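Local coordinates for protein L-methionine gamma-lyase (Fusobacterium nucleatum subsp. nucleatum, PDB 6LXU) that is a pyridoxal-phosphate-dependent enzyme of the Cys/Met metabolism family, modelled with the cofactor covalently attached to its own chain, at residues G91-T96 and G115-L120; S95-V100 and T151-L156; V107-T112 and A119-G124; E141-A146 and E170-I175; E157-A160 and K165-D168. All coordinates share one frame; numbering follows the deposited sequence. Where two conformers were deposited one is given.

Contact 1: G91-T96 and G115-L120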
# COMPACT_ATOMS: atom_id res chain seq x y z
N GLY A 91 -8.35 19.15 -7.41
CA GLY A 91 -7.83 19.69 -6.16
C GLY A 91 -6.75 20.74 -6.36
O GLY A 91 -6.71 21.74 -5.64
N ALA A 92 -5.83 20.49 -7.30
CA ALA A 92 -4.80 21.46 -7.63
C ALA A 92 -5.41 22.74 -8.19
O ALA A 92 -5.05 23.85 -7.78
CB ALA A 92 -3.82 20.86 -8.62
N ILE A 93 -6.34 22.58 -9.14
CA ILE A 93 -6.98 23.72 -9.80
C ILE A 93 -7.81 24.54 -8.82
O ILE A 93 -7.63 25.78 -8.72
CB ILE A 93 -7.82 23.22 -10.99
CG1 ILE A 93 -6.89 22.70 -12.11
CG2 ILE A 93 -8.74 24.30 -11.56
CD1 ILE A 93 -7.58 21.76 -13.07
N SER A 94 -8.70 23.88 -8.08
CA SER A 94 -9.57 24.59 -7.14
C SER A 94 -8.78 25.21 -6.00
O SER A 94 -9.05 26.36 -5.62
CB SER A 94 -10.69 23.68 -6.62
OG SER A 94 -10.19 22.58 -5.89
N SER A 95 -7.81 24.50 -5.44
CA SER A 95 -7.03 25.07 -4.35
C SER A 95 -6.36 26.36 -4.79
O SER A 95 -6.30 27.34 -4.04
CB SER A 95 -5.95 24.13 -3.86
OG SER A 95 -6.48 22.94 -3.26
N THR A 96 -5.83 26.35 -6.01
CA THR A 96 -5.20 27.54 -6.58
C THR A 96 -6.21 28.68 -6.74
O THR A 96 -5.95 29.81 -6.28
CB THR A 96 -4.54 27.20 -7.92
OG1 THR A 96 -3.50 26.23 -7.70
CG2 THR A 96 -3.92 28.43 -8.56
N GLY A 115 -13.66 19.67 -18.95
CA GLY A 115 -15.06 19.83 -18.60
C GLY A 115 -15.32 20.20 -17.15
O GLY A 115 -16.13 21.08 -16.86
N CYS A 116 -14.63 19.56 -16.21
CA CYS A 116 -14.87 19.87 -14.81
C CYS A 116 -14.36 21.25 -14.46
O CYS A 116 -14.91 21.91 -13.58
CB CYS A 116 -14.26 18.82 -13.89
SG CYS A 116 -14.93 17.17 -14.13
N THR A 117 -13.28 21.69 -15.11
CA THR A 117 -12.81 23.06 -14.92
C THR A 117 -13.84 24.06 -15.45
O THR A 117 -14.11 25.06 -14.80
CB THR A 117 -11.45 23.30 -15.57
OG1 THR A 117 -10.55 22.26 -15.13
CG2 THR A 117 -10.89 24.67 -15.19
N PHE A 118 -14.38 23.77 -16.64
CA PHE A 118 -15.43 24.62 -17.17
C PHE A 118 -16.59 24.74 -16.19
O PHE A 118 -17.10 25.83 -15.95
CB PHE A 118 -15.93 24.12 -18.52
CG PHE A 118 -16.98 25.01 -19.12
CD1 PHE A 118 -16.61 26.15 -19.83
CD2 PHE A 118 -18.32 24.77 -18.88
CE1 PHE A 118 -17.58 27.00 -20.35
CE2 PHE A 118 -19.29 25.63 -19.39
CZ PHE A 118 -18.92 26.74 -20.12
N ALA A 119 -17.00 23.62 -15.60
CA ALA A 119 -18.08 23.62 -14.63
C ALA A 119 -17.74 24.43 -13.39
O ALA A 119 -18.57 25.21 -12.89
CB ALA A 119 -18.47 22.21 -14.25
N LEU A 120 -16.52 24.27 -12.87
CA LEU A 120 -16.05 25.07 -11.75
C LEU A 120 -16.11 26.57 -12.08
O LEU A 120 -16.57 27.36 -11.27
CB LEU A 120 -14.62 24.66 -11.37
CG LEU A 120 -13.92 25.53 -10.32
CD1 LEU A 120 -14.71 25.57 -9.02
CD2 LEU A 120 -12.52 24.99 -10.09
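Ile93 and Thr117 bring their CA atoms to within 7.8 Å of each other where segments 91-96 and 115-120, both helical, run almost parallel. The segment axes point the same way to within 23° and stay 11.1 Å apart at their closest, so the backbones do not touch and side chains bridge the gap. Ile93 does most of the bridging. Its CD1 reaches Thr117 OG1 at 3.6 Å, the two side chains lying roughly perpendicular. Its other branch, CG2, meets Leu120 CD2 at 4.1 Å, and here the two side chains overlap while pointing opposite ways. Leu120 extends toward the facing helix because an extended first torsion (chi1 173°) sends its CG away from its own N, which carries CD2 to Ser94 CB, also at 4.1 Å, as well as to Ile93. The Ser94 hydroxyl turns back to Met90 O in its own helix. Around the contact, Tyr155 of the central sheet packs on Ile93 and Thr117, while Met243 of the second subunit packs on Ser94 and Leu120. No hydrogen bond joins the two segments. The example illustrates a division of labour in this helix pair: the Ser94 hydroxyl is satisfied by a carbonyl of its own helix, and cohesion between the helices comes from van der Waals contact, mostly of methyl and methylene groups, with one methyl on the Thr117 hydroxyl.

Contact 2: S95-V100 and T151-L156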
# COMPACT_ATOMS: atom_id res chain seq x y z
N SER A 95 -7.81 24.50 -5.44
CA SER A 95 -7.03 25.07 -4.35
C SER A 95 -6.36 26.36 -4.79
O SER A 95 -6.30 27.34 -4.04
CB SER A 95 -5.95 24.13 -3.86
OG SER A 95 -6.48 22.94 -3.26
N THR A 96 -5.83 26.35 -6.01
CA THR A 96 -5.20 27.54 -6.58
C THR A 96 -6.21 28.68 -6.74
O THR A 96 -5.95 29.81 -6.28
CB THR A 96 -4.54 27.20 -7.92
OG1 THR A 96 -3.50 26.23 -7.70
CG2 THR A 96 -3.92 28.43 -8.56
N LEU A 97 -7.33 28.41 -7.36
CA LEU A 97 -8.32 29.46 -7.64
C LEU A 97 -8.93 30.04 -6.37
O LEU A 97 -9.09 31.27 -6.26
CB LEU A 97 -9.38 28.94 -8.60
CG LEU A 97 -8.87 28.64 -10.01
CD1 LEU A 97 -9.93 27.94 -10.83
CD2 LEU A 97 -8.40 29.89 -10.74
N TRP A 98 -9.25 29.20 -5.39
CA TRP A 98 -9.80 29.71 -4.13
C TRP A 98 -8.80 30.57 -3.37
O TRP A 98 -9.21 31.44 -2.57
CB TRP A 98 -10.29 28.59 -3.20
CG TRP A 98 -11.46 27.80 -3.69
CD1 TRP A 98 -11.53 26.44 -3.74
CD2 TRP A 98 -12.73 28.29 -4.17
NE1 TRP A 98 -12.76 26.05 -4.20
CE2 TRP A 98 -13.51 27.16 -4.50
CE3 TRP A 98 -13.28 29.57 -4.39
CZ2 TRP A 98 -14.81 27.26 -5.04
CZ3 TRP A 98 -14.58 29.68 -4.94
CH2 TRP A 98 -15.33 28.53 -5.24
N THR A 99 -7.51 30.31 -3.55
CA THR A 99 -6.47 31.10 -2.90
C THR A 99 -6.37 32.50 -3.50
O THR A 99 -6.31 33.50 -2.76
CB THR A 99 -5.11 30.39 -2.99
OG1 THR A 99 -5.21 29.13 -2.31
CG2 THR A 99 -4.00 31.21 -2.34
N VAL A 100 -6.34 32.58 -4.82
CA VAL A 100 -5.97 33.84 -5.49
C VAL A 100 -7.16 34.72 -5.86
O VAL A 100 -6.94 35.91 -6.17
CB VAL A 100 -5.06 33.61 -6.72
CG1 VAL A 100 -3.82 32.84 -6.33
CG2 VAL A 100 -5.79 32.95 -7.88
N THR A 151 -9.55 41.93 -13.62
CA THR A 151 -9.13 40.59 -14.07
C THR A 151 -7.99 40.11 -13.20
O THR A 151 -6.90 40.68 -13.19
CB THR A 151 -8.73 40.58 -15.55
OG1 THR A 151 -9.82 41.09 -16.31
CG2 THR A 151 -8.39 39.15 -16.01
N ARG A 152 -8.26 39.06 -12.43
CA ARG A 152 -7.27 38.50 -11.53
C ARG A 152 -6.56 37.26 -12.11
O ARG A 152 -5.44 36.98 -11.72
CB ARG A 152 -7.95 38.16 -10.19
CG ARG A 152 -7.09 37.50 -9.14
CD ARG A 152 -5.84 38.29 -8.78
NE ARG A 152 -5.17 37.72 -7.62
CZ ARG A 152 -3.89 37.91 -7.30
NH1 ARG A 152 -3.10 38.68 -8.07
NH2 ARG A 152 -3.39 37.36 -6.20
N VAL A 153 -7.26 36.53 -12.97
CA VAL A 153 -6.72 35.29 -13.54
C VAL A 153 -7.04 35.24 -15.03
O VAL A 153 -8.16 35.49 -15.46
CB VAL A 153 -7.33 34.04 -12.86
CG1 VAL A 153 -7.04 32.76 -13.65
CG2 VAL A 153 -6.83 33.91 -11.43
N VAL A 154 -6.01 34.87 -15.80
CA VAL A 154 -6.19 34.38 -17.16
C VAL A 154 -5.81 32.90 -17.09
O VAL A 154 -4.69 32.58 -16.72
CB VAL A 154 -5.33 35.17 -18.18
CG1 VAL A 154 -5.33 34.51 -19.53
CG2 VAL A 154 -5.85 36.60 -18.28
N TYR A 155 -6.77 32.03 -17.39
CA TYR A 155 -6.61 30.58 -17.21
C TYR A 155 -6.59 29.93 -18.57
O TYR A 155 -7.52 30.13 -19.36
CB TYR A 155 -7.75 30.04 -16.35
CG TYR A 155 -7.60 28.58 -16.00
CD1 TYR A 155 -7.94 27.60 -16.90
CD2 TYR A 155 -7.08 28.19 -14.78
CE1 TYR A 155 -7.77 26.25 -16.61
CE2 TYR A 155 -6.92 26.84 -14.45
CZ TYR A 155 -7.26 25.87 -15.38
OH TYR A 155 -7.11 24.54 -15.03
N LEU A 156 -5.53 29.17 -18.86
CA LEU A 156 -5.29 28.63 -20.19
C LEU A 156 -5.01 27.14 -20.16
O LEU A 156 -4.54 26.60 -19.15
CB LEU A 156 -4.10 29.33 -20.86
CG LEU A 156 -4.16 30.86 -20.88
CD1 LEU A 156 -2.83 31.44 -21.31
CD2 LEU A 156 -5.28 31.35 -21.78
O HOH W 1 -4.56 36.53 -3.70
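Two rotations turn Arg152 back toward Val100: CG stands trans to the backbone N (chi1 177°), and the chain then bends about its CB-CG bond (chi2 56°). The guanidinium thereby presents NE to the last carbonyl of segment 95-100. Arg152 NE donates to Val100 O at 2.9 Å in a nearly straight bond (168° at the hydrogen), with the oxygen at the guanidinium edge, in its plane, though the donor is tilted out of the carbonyl plane. A water accepts from Arg152 NH2 at 2.9 Å and gives a weak bond to Val100 O, while NH1 is held by Asn181 O; the flat group is thus fixed by partners on all three nitrogens. Beneath this polar corner the contact is hydrocarbon. Val100 CG2 meets Val153 CG2 at 3.8 Å, one side chain set athwart the other, and Leu97 CD2 lies more loosely against Val153 CG1 at 4.3 Å. Segment 95-100 runs nearly antiparallel to segment 151-156 and covers it, while its far side serves the assembly: Trp98 stacks on Trp98 of the second subunit. Because helix 89-100 ends at Val100, the arginine sits at its C-terminal end, where its positive charge would probably complement the partial negative charge of the helix dipole.

Contact 3: V107-T112 and A119-G124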
# COMPACT_ATOMS: atom_id res chain seq x y z
N VAL A 107 -12.24 36.70 -14.25
CA VAL A 107 -11.42 35.65 -14.88
C VAL A 107 -11.68 35.68 -16.38
O VAL A 107 -12.84 35.75 -16.80
CB VAL A 107 -11.79 34.25 -14.33
CG1 VAL A 107 -11.04 33.15 -15.07
CG2 VAL A 107 -11.55 34.19 -12.83
N VAL A 108 -10.60 35.62 -17.16
CA VAL A 108 -10.68 35.39 -18.59
C VAL A 108 -10.18 33.99 -18.88
O VAL A 108 -9.07 33.63 -18.45
CB VAL A 108 -9.85 36.40 -19.40
CG1 VAL A 108 -9.85 36.08 -20.89
CG2 VAL A 108 -10.36 37.82 -19.16
N THR A 109 -10.96 33.21 -19.60
CA THR A 109 -10.55 31.85 -19.95
C THR A 109 -11.20 31.42 -21.26
O THR A 109 -11.83 32.24 -21.96
CB THR A 109 -10.82 30.88 -18.77
OG1 THR A 109 -10.15 29.64 -19.02
CG2 THR A 109 -12.30 30.61 -18.57
N ASP A 110 -11.02 30.16 -21.64
CA ASP A 110 -11.50 29.65 -22.91
C ASP A 110 -12.76 28.82 -22.68
O ASP A 110 -12.95 28.27 -21.61
CB ASP A 110 -10.40 28.80 -23.55
CG ASP A 110 -10.54 28.69 -25.06
OD1 ASP A 110 -11.46 27.98 -25.52
OD2 ASP A 110 -9.74 29.32 -25.78
N LYS A 111 -13.64 28.75 -23.67
CA LYS A 111 -14.72 27.72 -23.62
C LYS A 111 -14.21 26.27 -23.77
O LYS A 111 -14.84 25.33 -23.26
CB LYS A 111 -15.86 28.03 -24.60
CG LYS A 111 -15.50 28.17 -26.07
CD LYS A 111 -16.62 28.84 -26.87
CE LYS A 111 -16.68 30.36 -26.66
NZ LYS A 111 -15.61 31.09 -27.40
N THR A 112 -13.10 26.09 -24.49
CA THR A 112 -12.44 24.79 -24.58
C THR A 112 -11.48 24.62 -23.42
O THR A 112 -10.26 24.88 -23.52
CB THR A 112 -11.64 24.60 -25.87
OG1 THR A 112 -10.42 25.34 -25.77
CG2 THR A 112 -12.45 25.01 -27.09
N ALA A 119 -17.00 23.62 -15.60
CA ALA A 119 -18.08 23.62 -14.63
C ALA A 119 -17.74 24.43 -13.39
O ALA A 119 -18.57 25.21 -12.89
CB ALA A 119 -18.47 22.21 -14.25
N LEU A 120 -16.52 24.27 -12.87
CA LEU A 120 -16.05 25.07 -11.75
C LEU A 120 -16.11 26.57 -12.08
O LEU A 120 -16.57 27.36 -11.27
CB LEU A 120 -14.62 24.66 -11.37
CG LEU A 120 -13.92 25.53 -10.32
CD1 LEU A 120 -14.71 25.57 -9.02
CD2 LEU A 120 -12.52 24.99 -10.09
N MET A 121 -15.64 26.92 -13.27
CA MET A 121 -15.64 28.33 -13.71
C MET A 121 -17.06 28.86 -13.90
O MET A 121 -17.42 29.93 -13.36
CB MET A 121 -14.89 28.49 -15.03
CG MET A 121 -13.38 28.24 -14.97
SD MET A 121 -12.47 29.51 -14.09
CE MET A 121 -10.81 29.03 -14.58
N ASN A 122 -17.86 28.14 -14.66
CA ASN A 122 -19.16 28.64 -15.11
C ASN A 122 -20.25 28.57 -14.05
O ASN A 122 -21.12 29.46 -14.00
CB ASN A 122 -19.59 27.84 -16.33
CG ASN A 122 -20.77 28.45 -17.05
OD1 ASN A 122 -20.81 29.64 -17.30
ND2 ASN A 122 -21.73 27.61 -17.41
N HIS A 123 -20.22 27.53 -13.21
CA HIS A 123 -21.26 27.29 -12.21
C HIS A 123 -20.82 27.42 -10.76
O HIS A 123 -21.68 27.64 -9.90
CB HIS A 123 -21.89 25.91 -12.42
CG HIS A 123 -22.70 25.82 -13.68
ND1 HIS A 123 -22.46 24.87 -14.65
CD2 HIS A 123 -23.71 26.59 -14.14
CE1 HIS A 123 -23.32 25.04 -15.64
NE2 HIS A 123 -24.09 26.07 -15.36
N GLY A 124 -19.53 27.25 -10.47
CA GLY A 124 -19.03 27.28 -9.10
C GLY A 124 -18.56 28.65 -8.69
O GLY A 124 -19.12 29.26 -7.79
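Val107 and Met121 meet within a beta-alpha-beta crossover, in which helix 115-125 connects the parallel neighbouring strands 106-110 and 131-135. The apolar part of the contact rests on the methionine. A bend at chi2 (-71°) folds its thioether against the strand, so that Met121 SD lies 4.0 Å from Val107 CG1. Further along the strand, Thr109 CG2 approaches Met121 CG at 4.4 Å. Met121 was modelled in two conformers, and these contacts belong to one of them. Its thioether end also packs on Tyr155, and Leu97 of helix 89-100 covers it too.

Polar groups bind away from the helix. Thr109 OG1, on the same side chain as the methyl facing Met121, bonds to Tyr155 O of the adjoining strand. At the other end of the strand segment, Asp110 forms an Asx turn, and its second carboxylate oxygen, OD2, makes a salt bridge with Lys165 and a hydrogen bond with Thr137. Two donors of one residue grip the first oxygen: Thr112 OG1 meets Asp110 OD1 at 2.8 Å from above the carboxylate plane, while Thr112 N closes the turn by donating to Asp110 OD1 at 2.7 Å through the anti lone pair of that oxygen.

Contact 4: E141-A146 and E170-I175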
# COMPACT_ATOMS: atom_id res chain seq x y z
N GLU A 141 -6.73 39.22 -30.03
CA GLU A 141 -7.56 40.41 -29.90
C GLU A 141 -8.77 40.20 -28.99
O GLU A 141 -9.08 41.08 -28.19
CB GLU A 141 -8.01 40.92 -31.28
CG GLU A 141 -6.88 41.46 -32.14
CD GLU A 141 -6.16 42.64 -31.52
OE1 GLU A 141 -6.84 43.54 -30.97
OE2 GLU A 141 -4.91 42.68 -31.55
N GLU A 142 -9.42 39.04 -29.08
CA GLU A 142 -10.51 38.69 -28.14
C GLU A 142 -10.04 38.73 -26.69
O GLU A 142 -10.75 39.22 -25.81
CB GLU A 142 -11.09 37.30 -28.42
CG GLU A 142 -12.07 37.23 -29.56
CD GLU A 142 -12.77 35.88 -29.66
OE1 GLU A 142 -13.26 35.35 -28.63
OE2 GLU A 142 -12.84 35.33 -30.78
N VAL A 143 -8.84 38.23 -26.44
CA VAL A 143 -8.31 38.19 -25.08
C VAL A 143 -7.99 39.60 -24.61
O VAL A 143 -8.37 39.98 -23.51
CB VAL A 143 -7.09 37.26 -24.96
CG1 VAL A 143 -6.54 37.27 -23.55
CG2 VAL A 143 -7.49 35.84 -25.36
N LYS A 144 -7.32 40.39 -25.46
CA LYS A 144 -7.04 41.80 -25.14
C LYS A 144 -8.32 42.55 -24.78
O LYS A 144 -8.37 43.28 -23.80
CB LYS A 144 -6.40 42.51 -26.33
CG LYS A 144 -4.98 42.08 -26.66
CD LYS A 144 -4.55 42.74 -27.97
CE LYS A 144 -3.31 42.08 -28.55
NZ LYS A 144 -2.75 42.88 -29.67
N ASN A 145 -9.36 42.34 -25.59
CA ASN A 145 -10.64 43.03 -25.41
C ASN A 145 -11.39 42.60 -24.14
O ASN A 145 -12.17 43.38 -23.60
CB ASN A 145 -11.54 42.84 -26.64
CG ASN A 145 -11.03 43.57 -27.87
OD1 ASN A 145 -10.19 44.47 -27.78
ND2 ASN A 145 -11.53 43.17 -29.03
N ALA A 146 -11.16 41.36 -23.67
CA ALA A 146 -11.80 40.84 -22.45
C ALA A 146 -11.13 41.30 -21.15
O ALA A 146 -11.75 41.21 -20.09
CB ALA A 146 -11.84 39.32 -22.48
N GLU A 170 3.10 32.21 -24.42
CA GLU A 170 3.94 33.40 -24.24
C GLU A 170 3.18 34.68 -24.62
O GLU A 170 3.21 35.67 -23.89
CB GLU A 170 5.22 33.28 -25.03
CG GLU A 170 6.15 34.47 -24.81
CD GLU A 170 7.43 34.44 -25.60
OE1 GLU A 170 7.77 33.41 -26.22
OE2 GLU A 170 8.10 35.52 -25.60
N ALA A 171 2.51 34.63 -25.75
CA ALA A 171 1.78 35.80 -26.24
C ALA A 171 0.62 36.16 -25.33
O ALA A 171 0.43 37.34 -24.97
CB ALA A 171 1.29 35.56 -27.64
N LEU A 172 -0.13 35.15 -24.89
CA LEU A 172 -1.26 35.39 -23.99
C LEU A 172 -0.80 35.91 -22.64
O LEU A 172 -1.47 36.75 -22.04
CB LEU A 172 -2.09 34.11 -23.83
CG LEU A 172 -2.89 33.73 -25.06
CD1 LEU A 172 -3.33 32.27 -25.01
CD2 LEU A 172 -4.09 34.65 -25.21
N SER A 173 0.33 35.42 -22.16
CA SER A 173 0.84 35.87 -20.89
C SER A 173 1.23 37.35 -20.95
O SER A 173 1.01 38.07 -19.99
CB SER A 173 2.03 35.05 -20.42
OG SER A 173 1.63 33.70 -20.14
N LYS A 174 1.81 37.78 -22.07
CA LYS A 174 2.12 39.21 -22.25
C LYS A 174 0.87 40.06 -22.21
O LYS A 174 0.87 41.13 -21.58
CB LYS A 174 2.89 39.44 -23.56
CG LYS A 174 4.31 38.94 -23.46
CD LYS A 174 4.97 39.01 -24.81
CE LYS A 174 6.39 38.51 -24.73
NZ LYS A 174 7.00 38.47 -26.07
N ILE A 175 -0.20 39.60 -22.84
CA ILE A 175 -1.48 40.33 -22.81
C ILE A 175 -2.01 40.40 -21.39
O ILE A 175 -2.40 41.46 -20.90
CB ILE A 175 -2.51 39.69 -23.75
CG1 ILE A 175 -2.04 39.87 -25.20
CG2 ILE A 175 -3.91 40.29 -23.55
CD1 ILE A 175 -2.74 38.98 -26.19
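Val143 and Leu172 form the tight side of this helix pair: Val143 CG2 lies 3.6 Å from Leu172 CD2, one side chain laid across the other. With CG1 opposite the backbone N (chi1 178°) and CG2 beside it, both methyls lie against Leu172 CD2, and Val143 CG1 reaches Ile175 CG2 at 4.0 Å as well. Ile175 is the most engaged residue, for its CG2 also touches Lys144 CG at 3.7 Å and its CD1 meets Lys144 CE at 3.9 Å.

That lysine marks the change to the solvent side. Its hydrocarbon chain runs extended across Ile175 and ends in a salt bridge within its own helix, Lys144 NZ to Glu141 OE2 at 2.9 Å, approaching on the syn side but well out of the carboxylate plane. Lys174 and Glu170 make a matching intrahelical pair on the partner, and no salt bridge joins the two segments.

The segment axes are nearly parallel, 21° apart. Leu140 adds to the seam against Leu172 and Ile175, and Val143 rests on Val135, so helix 140-146 lies beside helix 169-176, over the edge strand 131-135, while Leu172 of the partner packs on Leu156 of strand 151-157.

Contact 5: E157-A160 and K165-D168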
# COMPACT_ATOMS: atom_id res chain seq x y z
N GLU A 157 -5.24 26.48 -21.29
CA GLU A 157 -5.03 25.04 -21.41
C GLU A 157 -4.63 24.75 -22.84
O GLU A 157 -5.36 25.13 -23.75
CB GLU A 157 -6.33 24.34 -21.02
CG GLU A 157 -6.25 22.85 -20.84
CD GLU A 157 -7.57 22.24 -20.43
OE1 GLU A 157 -8.39 22.86 -19.66
OE2 GLU A 157 -7.81 21.10 -20.87
N THR A 158 -3.49 24.11 -23.08
CA THR A 158 -3.03 23.81 -24.44
C THR A 158 -2.05 22.65 -24.42
O THR A 158 -1.15 22.65 -23.60
CB THR A 158 -2.39 25.04 -25.14
OG1 THR A 158 -1.99 24.69 -26.47
CG2 THR A 158 -1.22 25.63 -24.37
N PRO A 159 -2.21 21.66 -25.31
CA PRO A 159 -3.37 21.43 -26.15
C PRO A 159 -4.62 21.16 -25.32
O PRO A 159 -4.50 20.71 -24.19
CB PRO A 159 -2.98 20.17 -26.96
CG PRO A 159 -1.50 20.06 -26.82
CD PRO A 159 -1.20 20.60 -25.46
N ALA A 160 -5.79 21.44 -25.88
CA ALA A 160 -7.06 21.30 -25.12
C ALA A 160 -8.12 20.58 -25.94
O ALA A 160 -8.23 20.86 -27.15
CB ALA A 160 -7.58 22.66 -24.70
N LYS A 165 -6.89 21.92 -29.49
CA LYS A 165 -6.67 23.34 -29.72
C LYS A 165 -5.37 23.80 -29.10
O LYS A 165 -5.07 23.48 -27.94
CB LYS A 165 -7.83 24.13 -29.13
CG LYS A 165 -7.78 25.64 -29.34
CD LYS A 165 -8.99 26.30 -28.68
CE LYS A 165 -9.02 27.79 -28.90
NZ LYS A 165 -10.32 28.35 -28.47
N ILE A 166 -4.63 24.60 -29.87
CA ILE A 166 -3.37 25.17 -29.45
C ILE A 166 -3.54 26.68 -29.24
O ILE A 166 -4.15 27.36 -30.08
CB ILE A 166 -2.28 24.94 -30.53
CG1 ILE A 166 -2.05 23.44 -30.80
CG2 ILE A 166 -0.98 25.63 -30.17
CD1 ILE A 166 -1.57 22.66 -29.59
N VAL A 167 -3.02 27.19 -28.14
CA VAL A 167 -2.99 28.64 -27.89
C VAL A 167 -1.58 29.02 -27.46
O VAL A 167 -0.82 28.20 -26.94
CB VAL A 167 -4.07 29.11 -26.89
CG1 VAL A 167 -5.45 28.61 -27.31
CG2 VAL A 167 -3.75 28.69 -25.47
N ASP A 168 -1.23 30.29 -27.72
CA ASP A 168 0.14 30.77 -27.58
C ASP A 168 0.38 31.28 -26.17
O ASP A 168 -0.03 32.39 -25.83
CB ASP A 168 0.39 31.87 -28.61
CG ASP A 168 1.86 32.26 -28.74
OD1 ASP A 168 2.56 32.32 -27.72
OD2 ASP A 168 2.28 32.54 -29.89
O HOH W 2 -6.12 25.37 -26.25
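The peptide groups of Ala160 and Lys165 meet edge to edge in a single antiparallel bridge, a hydrogen-bonded pair within the connection from strand 151-157 to helix 169-176. Ala160 N lies in the plane of the Lys165 carbonyl, on a lone pair, at 3.0 Å from Lys165 O; in return, Lys165 N lies in the plane of the Ala160 carbonyl, 2.9 Å from Ala160 O. Both bonds are well bent at the hydrogen. Lys165 O also takes a CA-H...O contact from Pro159 CA at 3.2 Å. Pro159 follows a cis peptide bond, and its ring lies alongside Ile166, Pro159 CG being 3.8 Å from Ile166 CD1.

Beyond the bridge, Thr158 takes over. A chi1 of -179° swings its OG1 away from the backbone N and across to segment 165-168, while Thr158 CB packs on Val167 CG2 at 3.9 Å. The charged end of Lys165 leads away to Asp136, which shares the ammonium group with Asp110, and Asp168 acts as N-cap of the following helix by accepting from Ala171 N. Pairing is thus carried on by a side chain where the backbone bridge stops: Val167 N donates to Thr158 OG1 at 3.2 Å, with an angle of 160° at the hydrogen.

From the N terminus, helix 89-100 opens both contact 1 and contact 2. Contact 1 closes first, on helix 115-125, where contact 3 also ends after a short return from strand 106-110. The longer loop of contact 2, shut by strand 151-157, encloses contact 3, and the two meet in the sheet, where Val153 O and Val108 N are probably hydrogen-bonded. Contact 4 opens before that strand and closes after it, so it crosses contact 2; its loop contains contact 5, which tightens the turn from the strand into helix 169-176. Contacts 3 and 5 are tied by the packing of Thr112 on Lys165 and Ala160, and contacts 4 and 5 by Leu172 on Val167.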